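Local coordinates for possible substrate binding protein of ABC transporter system (Rhodopseudomonas palustris, PDB 3N0X) that probably binds a branched-chain amino acid or related small molecule in the periplasm and hands it to an ABC transporter for uptake, at residues Ala85-Leu90 against Asp108-Glu113; Pro104-Gln109 against Arg124-Asp129; Tyr118-Gly123 against Glu331-Leu336. One frame throughout, in Å; residues are numbered along the deposited sequence.

Contact 1 (Ala85-Leu90 against Asp108-Glu113)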
loop_
_atom_site.group_PDB
_atom_site.type_symbol
_atom_site.label_atom_id
_atom_site.label_comp_id
_atom_site.label_asym_id
_atom_site.label_seq_id
_atom_site.Cartn_x
_atom_site.Cartn_y
_atom_site.Cartn_z
ATOM N N ALA A 85 -4.519 10.625 -10.432
ATOM C CA ALA A 85 -3.924 10.451 -11.749
ATOM C C ALA A 85 -4.144 9.005 -12.265
ATOM O O ALA A 85 -4.458 8.804 -13.423
ATOM C CB ALA A 85 -2.392 10.799 -11.730
ATOM N N ALA A 86 -3.958 8.012 -11.410
ATOM C CA ALA A 86 -4.141 6.621 -11.816
ATOM C C ALA A 86 -5.580 6.357 -12.262
ATOM O O ALA A 86 -5.802 5.681 -13.279
ATOM C CB ALA A 86 -3.721 5.676 -10.686
ATOM N N LEU A 87 -6.552 6.893 -11.527
ATOM C CA LEU A 87 -7.966 6.706 -11.898
ATOM C C LEU A 87 -8.258 7.324 -13.278
ATOM O O LEU A 87 -8.954 6.713 -14.115
ATOM C CB LEU A 87 -8.867 7.315 -10.826
ATOM C CG LEU A 87 -9.058 6.473 -9.590
ATOM C CD1 LEU A 87 -9.405 7.364 -8.343
ATOM C CD2 LEU A 87 -10.115 5.327 -9.888
ATOM N N ALA A 88 -7.673 8.490 -13.552
ATOM C CA ALA A 88 -7.834 9.135 -14.843
ATOM C C ALA A 88 -7.222 8.319 -15.966
ATOM O O ALA A 88 -7.679 8.379 -17.110
ATOM C CB ALA A 88 -7.202 10.543 -14.858
ATOM N N ASP A 89 -6.173 7.579 -15.638
ATOM C CA ASP A 89 -5.454 6.791 -16.629
ATOM C C ASP A 89 -6.129 5.471 -17.020
ATOM O O ASP A 89 -5.801 4.920 -18.060
ATOM C CB ASP A 89 -4.051 6.451 -16.131
ATOM C CG ASP A 89 -3.150 7.636 -16.027
ATOM O OD1 ASP A 89 -3.474 8.702 -16.594
ATOM O OD2 ASP A 89 -2.136 7.504 -15.284
ATOM N N LEU A 90 -7.027 4.949 -16.182
ATOM C CA LEU A 90 -7.539 3.603 -16.436
ATOM C C LEU A 90 -8.188 3.472 -17.838
ATOM O O LEU A 90 -7.928 2.515 -18.547
ATOM C CB LEU A 90 -8.498 3.145 -15.337
ATOM C CG LEU A 90 -7.978 3.311 -13.912
ATOM C CD1 LEU A 90 -9.054 2.769 -12.930
ATOM C CD2 LEU A 90 -6.649 2.633 -13.664
ATOM N N ASP A 108 -9.272 2.365 -3.644
ATOM C CA ASP A 108 -10.050 1.137 -3.825
ATOM C C ASP A 108 -10.766 1.072 -5.158
ATOM O O ASP A 108 -10.891 -0.001 -5.759
ATOM C CB ASP A 108 -11.114 0.987 -2.707
ATOM C CG ASP A 108 -10.532 0.442 -1.383
ATOM O OD1 ASP A 108 -9.408 -0.117 -1.365
ATOM O OD2 ASP A 108 -11.237 0.553 -0.321
ATOM N N GLN A 109 -11.240 2.224 -5.626
ATOM C CA GLN A 109 -12.059 2.267 -6.852
ATOM C C GLN A 109 -11.314 1.748 -8.095
ATOM O O GLN A 109 -11.969 1.331 -9.063
ATOM C CB GLN A 109 -12.594 3.702 -7.094
ATOM C CG GLN A 109 -13.505 4.253 -5.963
ATOM C CD GLN A 109 -12.752 4.652 -4.622
ATOM O OE1 GLN A 109 -11.504 4.834 -4.580
ATOM N NE2 GLN A 109 -13.533 4.768 -3.519
ATOM N N ILE A 110 -9.979 1.761 -8.067
ATOM C CA ILE A 110 -9.170 1.312 -9.181
ATOM C C ILE A 110 -9.431 -0.149 -9.506
ATOM O O ILE A 110 -9.401 -0.519 -10.680
ATOM C CB ILE A 110 -7.690 1.605 -8.919
ATOM C CG1 ILE A 110 -7.486 3.121 -8.933
ATOM C CG2 ILE A 110 -6.754 0.858 -9.913
ATOM C CD1 ILE A 110 -6.080 3.596 -8.448
ATOM N N THR A 111 -9.663 -0.966 -8.487
ATOM C CA THR A 111 -10.018 -2.364 -8.699
ATOM C C THR A 111 -11.503 -2.617 -8.369
ATOM O O THR A 111 -11.931 -3.785 -8.218
ATOM C CB THR A 111 -9.138 -3.318 -7.896
ATOM O OG1 THR A 111 -9.049 -2.875 -6.526
ATOM C CG2 THR A 111 -7.725 -3.407 -8.510
ATOM N N GLY A 112 -12.270 -1.543 -8.290
ATOM C CA GLY A 112 -13.681 -1.616 -7.983
ATOM C C GLY A 112 -14.529 -1.031 -9.091
ATOM O O GLY A 112 -14.499 -1.495 -10.221
ATOM N N GLU A 113 -15.245 0.038 -8.750
ATOM C CA GLU A 113 -16.222 0.660 -9.633
ATOM C C GLU A 113 -15.616 1.186 -10.928
ATOM O O GLU A 113 -16.301 1.243 -11.949
ATOM C CB GLU A 113 -16.903 1.839 -8.897
ATOM C CG GLU A 113 -17.790 1.418 -7.714
#

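Contact 2 (Pro104-Gln109 against Arg124-Asp129)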
loop_
_atom_site.group_PDB
_atom_site.type_symbol
_atom_site.label_atom_id
_atom_site.label_comp_id
_atom_site.label_asym_id
_atom_site.label_seq_id
_atom_site.Cartn_x
_atom_site.Cartn_y
_atom_site.Cartn_z
ATOM N N PRO A 104 2.211 2.983 -7.272
ATOM C CA PRO A 104 1.719 2.570 -5.945
ATOM C C PRO A 104 0.279 2.890 -5.582
ATOM O O PRO A 104 -0.144 2.487 -4.504
ATOM C CB PRO A 104 2.609 3.369 -4.992
ATOM C CG PRO A 104 2.855 4.630 -5.737
ATOM C CD PRO A 104 3.020 4.208 -7.201
ATOM N N ALA A 105 -0.444 3.578 -6.457
ATOM C CA ALA A 105 -1.774 4.146 -6.103
ATOM C C ALA A 105 -2.678 3.144 -5.396
ATOM O O ALA A 105 -2.941 2.058 -5.934
ATOM C CB ALA A 105 -2.461 4.706 -7.318
ATOM N N VAL A 106 -3.229 3.557 -4.255
ATOM C CA VAL A 106 -3.993 2.689 -3.357
ATOM C C VAL A 106 -5.525 2.753 -3.501
ATOM O O VAL A 106 -6.210 1.930 -2.932
ATOM C CB VAL A 106 -3.680 3.014 -1.853
ATOM C CG1 VAL A 106 -2.193 2.865 -1.566
ATOM C CG2 VAL A 106 -4.186 4.432 -1.475
ATOM N N ALA A 107 -6.073 3.714 -4.231
ATOM C CA ALA A 107 -7.522 3.945 -4.198
ATOM C C ALA A 107 -8.312 2.691 -4.507
ATOM O O ALA A 107 -8.063 2.022 -5.511
ATOM C CB ALA A 107 -7.913 5.055 -5.155
ATOM N N ASP A 108 -9.272 2.365 -3.644
ATOM C CA ASP A 108 -10.050 1.137 -3.825
ATOM C C ASP A 108 -10.766 1.072 -5.158
ATOM O O ASP A 108 -10.891 -0.001 -5.759
ATOM C CB ASP A 108 -11.114 0.987 -2.707
ATOM C CG ASP A 108 -10.532 0.442 -1.383
ATOM O OD1 ASP A 108 -9.408 -0.117 -1.365
ATOM O OD2 ASP A 108 -11.237 0.553 -0.321
ATOM N N GLN A 109 -11.240 2.224 -5.626
ATOM C CA GLN A 109 -12.059 2.267 -6.852
ATOM C C GLN A 109 -11.314 1.748 -8.095
ATOM O O GLN A 109 -11.969 1.331 -9.063
ATOM C CB GLN A 109 -12.594 3.702 -7.094
ATOM C CG GLN A 109 -13.505 4.253 -5.963
ATOM C CD GLN A 109 -12.752 4.652 -4.622
ATOM O OE1 GLN A 109 -11.504 4.834 -4.580
ATOM N NE2 GLN A 109 -13.533 4.768 -3.519
ATOM N N ARG A 124 -0.828 -2.271 -2.641
ATOM C CA ARG A 124 -1.975 -2.633 -1.805
ATOM C C ARG A 124 -3.045 -1.562 -1.975
ATOM O O ARG A 124 -2.765 -0.416 -2.280
ATOM C CB ARG A 124 -1.611 -2.870 -0.336
ATOM C CG ARG A 124 -1.679 -1.681 0.599
ATOM C CD ARG A 124 -0.672 -0.595 0.251
ATOM N NE ARG A 124 -0.697 0.495 1.212
ATOM C CZ ARG A 124 -0.082 1.668 1.096
ATOM N NH1 ARG A 124 0.746 1.945 0.076
ATOM N NH2 ARG A 124 -0.284 2.597 2.035
ATOM N N ASN A 125 -4.287 -1.950 -1.768
ATOM C CA ASN A 125 -5.375 -0.986 -1.766
ATOM C C ASN A 125 -5.744 -0.565 -0.348
ATOM O O ASN A 125 -5.300 -1.166 0.635
ATOM C CB ASN A 125 -6.597 -1.453 -2.600
ATOM C CG ASN A 125 -7.295 -2.664 -2.056
ATOM O OD1 ASN A 125 -7.463 -2.823 -0.847
ATOM N ND2 ASN A 125 -7.734 -3.551 -2.956
ATOM N N SER A 126 -6.513 0.531 -0.236
ATOM C CA SER A 126 -6.848 1.085 1.078
ATOM C C SER A 126 -7.672 0.102 1.923
ATOM O O SER A 126 -7.548 0.075 3.144
ATOM C CB SER A 126 -7.562 2.418 0.911
ATOM O OG SER A 126 -6.650 3.392 0.441
ATOM N N SER A 127 -8.484 -0.725 1.281
ATOM C CA SER A 127 -9.164 -1.813 2.010
ATOM C C SER A 127 -8.187 -2.806 2.639
ATOM O O SER A 127 -8.397 -3.223 3.794
ATOM C CB SER A 127 -10.214 -2.535 1.163
ATOM O OG SER A 127 -11.359 -1.704 1.019
ATOM N N GLN A 128 -7.125 -3.198 1.921
ATOM C CA GLN A 128 -6.092 -4.054 2.507
ATOM C C GLN A 128 -5.464 -3.389 3.752
ATOM O O GLN A 128 -5.260 -4.052 4.780
ATOM C CB GLN A 128 -5.046 -4.460 1.475
ATOM C CG GLN A 128 -5.580 -5.592 0.516
ATOM C CD GLN A 128 -4.665 -5.780 -0.692
ATOM O OE1 GLN A 128 -4.325 -4.805 -1.371
ATOM N NE2 GLN A 128 -4.298 -7.010 -0.970
ATOM N N ASP A 129 -5.182 -2.084 3.668
ATOM C CA ASP A 129 -4.660 -1.393 4.851
ATOM C C ASP A 129 -5.628 -1.539 6.062
ATOM O O ASP A 129 -5.266 -1.997 7.135
ATOM C CB ASP A 129 -4.362 0.067 4.533
ATOM C CG ASP A 129 -3.012 0.258 3.833
ATOM O OD1 ASP A 129 -2.125 -0.606 3.996
ATOM O OD2 ASP A 129 -2.828 1.321 3.206
HETATM O O HOH W 1 0.846 0.500 -2.549
#

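Contact 3 (Tyr118-Gly123 against Glu331-Leu336)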
loop_
_atom_site.group_PDB
_atom_site.type_symbol
_atom_site.label_atom_id
_atom_site.label_comp_id
_atom_site.label_asym_id
_atom_site.label_seq_id
_atom_site.Cartn_x
_atom_site.Cartn_y
_atom_site.Cartn_z
ATOM N N TYR A 118 -8.049 -4.384 -18.409
ATOM C CA TYR A 118 -6.637 -4.104 -18.702
ATOM C C TYR A 118 -5.849 -3.645 -17.466
ATOM O O TYR A 118 -4.638 -3.440 -17.540
ATOM C CB TYR A 118 -6.548 -3.019 -19.797
ATOM C CG TYR A 118 -7.154 -3.524 -21.110
ATOM C CD1 TYR A 118 -6.410 -4.280 -21.984
ATOM C CD2 TYR A 118 -8.465 -3.241 -21.449
ATOM C CE1 TYR A 118 -6.941 -4.780 -23.154
ATOM C CE2 TYR A 118 -9.011 -3.745 -22.612
ATOM C CZ TYR A 118 -8.249 -4.516 -23.477
ATOM O OH TYR A 118 -8.743 -5.042 -24.667
ATOM N N ILE A 119 -6.548 -3.485 -16.358
ATOM C CA ILE A 119 -5.978 -2.984 -15.105
ATOM C C ILE A 119 -5.631 -4.134 -14.153
ATOM O O ILE A 119 -6.478 -4.968 -13.818
ATOM C CB ILE A 119 -6.963 -1.998 -14.394
ATOM C CG1 ILE A 119 -7.454 -0.902 -15.333
ATOM C CG2 ILE A 119 -6.318 -1.404 -13.094
ATOM C CD1 ILE A 119 -6.375 -0.162 -16.085
ATOM N N PHE A 120 -4.358 -4.165 -13.742
ATOM C CA PHE A 120 -3.889 -5.014 -12.664
ATOM C C PHE A 120 -3.287 -4.081 -11.609
ATOM O O PHE A 120 -3.006 -2.916 -11.861
ATOM C CB PHE A 120 -2.861 -6.034 -13.129
ATOM C CG PHE A 120 -3.422 -7.132 -14.004
ATOM C CD1 PHE A 120 -3.744 -6.883 -15.353
ATOM C CD2 PHE A 120 -3.701 -8.370 -13.484
ATOM C CE1 PHE A 120 -4.265 -7.897 -16.138
ATOM C CE2 PHE A 120 -4.206 -9.375 -14.273
ATOM C CZ PHE A 120 -4.498 -9.142 -15.589
ATOM N N ARG A 121 -3.123 -4.580 -10.395
ATOM C CA ARG A 121 -2.545 -3.745 -9.336
ATOM C C ARG A 121 -1.643 -4.554 -8.438
ATOM O O ARG A 121 -2.100 -5.490 -7.796
ATOM C CB ARG A 121 -3.622 -3.064 -8.489
ATOM C CG ARG A 121 -2.982 -2.295 -7.317
ATOM C CD ARG A 121 -3.730 -1.134 -6.826
ATOM N NE ARG A 121 -5.118 -1.420 -6.466
ATOM C CZ ARG A 121 -5.978 -0.448 -6.133
ATOM N NH1 ARG A 121 -5.566 0.781 -6.088
ATOM N NH2 ARG A 121 -7.258 -0.716 -5.880
ATOM N N THR A 122 -0.375 -4.125 -8.338
ATOM C CA THR A 122 0.558 -4.671 -7.355
ATOM C C THR A 122 0.517 -3.915 -6.002
ATOM O O THR A 122 0.755 -4.539 -4.967
ATOM C CB THR A 122 1.987 -4.703 -7.892
ATOM O OG1 THR A 122 2.366 -3.394 -8.347
ATOM C CG2 THR A 122 2.119 -5.689 -9.014
ATOM N N GLY A 123 0.260 -2.613 -6.043
ATOM C CA GLY A 123 0.150 -1.829 -4.823
ATOM C C GLY A 123 -0.955 -2.395 -3.955
ATOM O O GLY A 123 -1.909 -3.008 -4.453
ATOM N N GLU A 331 -10.603 -12.281 -10.356
ATOM C CA GLU A 331 -11.847 -11.515 -10.491
ATOM C C GLU A 331 -11.607 -10.034 -10.715
ATOM O O GLU A 331 -12.214 -9.431 -11.593
ATOM C CB GLU A 331 -12.730 -11.658 -9.248
ATOM C CG GLU A 331 -13.231 -13.071 -8.978
ATOM C CD GLU A 331 -12.352 -13.879 -8.020
ATOM O OE1 GLU A 331 -11.118 -14.002 -8.220
ATOM O OE2 GLU A 331 -12.925 -14.443 -7.062
ATOM N N ASP A 332 -10.721 -9.460 -9.906
ATOM C CA ASP A 332 -10.495 -7.988 -9.894
ATOM C C ASP A 332 -9.061 -7.547 -10.133
ATOM O O ASP A 332 -8.756 -6.341 -10.108
ATOM C CB ASP A 332 -11.033 -7.345 -8.588
ATOM C CG ASP A 332 -10.314 -7.803 -7.344
ATOM O OD1 ASP A 332 -9.458 -8.710 -7.446
ATOM O OD2 ASP A 332 -10.621 -7.233 -6.251
ATOM N N HIS A 333 -8.215 -8.533 -10.424
ATOM C CA HIS A 333 -6.806 -8.295 -10.761
ATOM C C HIS A 333 -6.002 -7.578 -9.677
ATOM O O HIS A 333 -4.958 -7.015 -9.966
ATOM C CB HIS A 333 -6.689 -7.481 -12.052
ATOM C CG HIS A 333 -7.284 -8.134 -13.260
ATOM N ND1 HIS A 333 -7.319 -7.492 -14.482
ATOM C CD2 HIS A 333 -7.827 -9.361 -13.447
ATOM C CE1 HIS A 333 -7.852 -8.309 -15.380
ATOM N NE2 HIS A 333 -8.191 -9.440 -14.779
ATOM N N GLN A 334 -6.476 -7.619 -8.438
ATOM C CA GLN A 334 -5.757 -7.033 -7.292
ATOM C C GLN A 334 -4.757 -8.052 -6.764
ATOM O O GLN A 334 -5.088 -9.229 -6.588
ATOM C CB GLN A 334 -6.735 -6.706 -6.174
ATOM C CG GLN A 334 -6.083 -6.260 -4.872
ATOM C CD GLN A 334 -5.303 -4.941 -5.003
ATOM O OE1 GLN A 334 -5.835 -3.963 -5.508
ATOM N NE2 GLN A 334 -4.021 -4.926 -4.572
ATOM N N ALA A 335 -3.523 -7.612 -6.546
ATOM C CA ALA A 335 -2.536 -8.465 -5.893
ATOM C C ALA A 335 -2.922 -8.672 -4.431
ATOM O O ALA A 335 -2.829 -7.756 -3.624
ATOM C CB ALA A 335 -1.119 -7.870 -5.987
ATOM N N LEU A 336 -3.247 -9.913 -4.099
ATOM C CA LEU A 336 -3.324 -10.326 -2.713
ATOM C C LEU A 336 -1.885 -10.492 -2.207
ATOM O O LEU A 336 -1.002 -10.884 -2.947
ATOM C CB LEU A 336 -4.098 -11.605 -2.591
ATOM C CG LEU A 336 -5.541 -11.497 -3.126
ATOM C CD1 LEU A 336 -6.238 -12.833 -2.818
ATOM C CD2 LEU A 336 -6.310 -10.278 -2.558
#

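Contact 1 (Ala85-Leu90 against Asp108-Glu113)
Leu87 and Ile110 bring the two backbones nearest, their CA atoms 6.2 Å apart, where helix 83-96 passes a short 3-10 turn formed by residues 108-110. No hydrogen bond joins the two segments; the contact is apolar and centres on Ile110, whose CG1, CD1 and CG2 each meet a different residue of the helix. CG1 of Ile110 makes the closest approach, 3.6 Å from CD2 of Leu87, and the two side chains cross obliquely. At the end of the same branch, CD1 of Ile110 reaches CB of Ala86 at 3.9 Å. The other branch, CG2 of Ile110, faces CD2 of Leu90 at 4.2 Å, and here the side chains cross at about a right angle. With CG1 anti to the carbonyl carbon (chi1 -68°) and CG2 anti to the backbone N, CG1 is turned to Leu87 and CG2 to Leu90, and Ile110 is held between these two leucines, one helical turn apart. The second methyl of Leu90, CD1, lies over the backbone of Ile110, 4.0 Å from its carbonyl O. On the partly exposed side, CD2 of Leu87 also touches CB of Gln109 at 4.1 Å. The 3-10 turn is kept compact by its own backbone bonds, Thr111 N to Asp108 O and Gly112 N to Gln109 O. Ile110 also packs on Val102 of strand 100-102 and Ile119 of strand 119-121, and Leu90 rests on Leu100 and Ile119, so the loop that connects strands 100-102 and 119-121 is packed between helix 83-96 and those strands.

Contact 2 (Pro104-Gln109 against Arg124-Asp129)
Asp108 grips the start of helix 126-137 with both carboxylate oxygens, and this is the tight part of the contact. OD1 of Asp108 takes the backbone N-H of Ser127 at 2.9 Å through its syn lone pair, in a fairly straight bond (162°), while OD2 of Asp108 receives the hydroxyl OG of Ser127 at 2.6 Å from above the carboxylate plane. Beside them Ser126 N donates to Val106 O at 3.1 Å. A carboxylate at the N-terminus of a helix should be favoured by the helix dipole. Asn125 is the N-cap: its OD1 accepts from Gln128 N at 2.8 Å, and Asn125 N donates in return to Gln128 OE1, completing a capping box. The other end, around Arg124, is looser and watery. There CG1 of Val106 lies over one face of the Arg124 guanidinium, 3.5 Å from NH1, the two side chains running side by side. A water links Pro104 O to Arg124 NH1, and more weakly to Arg124 N; NH1 also bonds a glycerol, probably from the crystallisation liquor. Side-on, NE and NH2 of Arg124 both hold OD2 of Asp129 in a salt bridge, NE at 3.0 Å, which steadies the guanidinium beside Val106. Around the contact, Ser126 and Ser127 pack on helix 152-165, Arg124 and Gln128 meet Gln337 of strand 335-345, and Ala105 rests on helix 83-96.

Contact 3 (Tyr118-Gly123 against Glu331-Leu336)
His333 and Phe120 lie almost parallel in an offset stack, planes 5° apart and centroids 3.8 Å, where the edge strand 119-121 of the mixed sheet in this periplasmic binding protein fold meets the approach to strand 335-345. His333 CG, anti to its carbonyl carbon (chi1 -61°), lays the imidazole over one face of Phe120 with ND1 near the centre of that ring. At the edge of the imidazole, ND1 of His333 donates to Ile119 O at 2.7 Å, close to the ring plane but from above the plane of the carbonyl; NE2 bonds Glu315, so both ring nitrogens are engaged and the ring's rotation is fixed. Arg121 and Gln334 form a single backbone bridge, flanked by Arg121 N to His333 O at 3.1 Å and Ala335 N to Arg121 O at 2.8 Å. Their side chains cross with guanidinium and amide planes 40° apart: NE of Arg121 meets OE1 of Gln334 at 2.8 Å on a lone pair in the carbonyl plane. The opposite end of that amide is equally committed, since NE2 of Gln334 donates to Gly123 O at 2.9 Å, exactly in its own amide plane.

In the fold
The three contacts are neighbours around one edge of the mixed sheet, their centres 10 to 11 Å apart. Contacts 1 and 2 share Asp108 and Gln109 in the loop between strands 100-102 and 119-121. Along the chain contact 1 closes before contact 3 opens, whereas the segments of contacts 2 and 3 alternate. Arg121 connects all three: its NH1 bonds the carbonyl oxygens of Ala105 and Ala107, its NH2 bonds Thr111 OG1, and its guanidinium thus joins the strand edge to the 104-113 loop and to Gln334. The helix start is held separately, by Asp108 and Val106. Within the periplasmic binding protein region, the sheet edge is thereby tied to residues from more than 200 positions later.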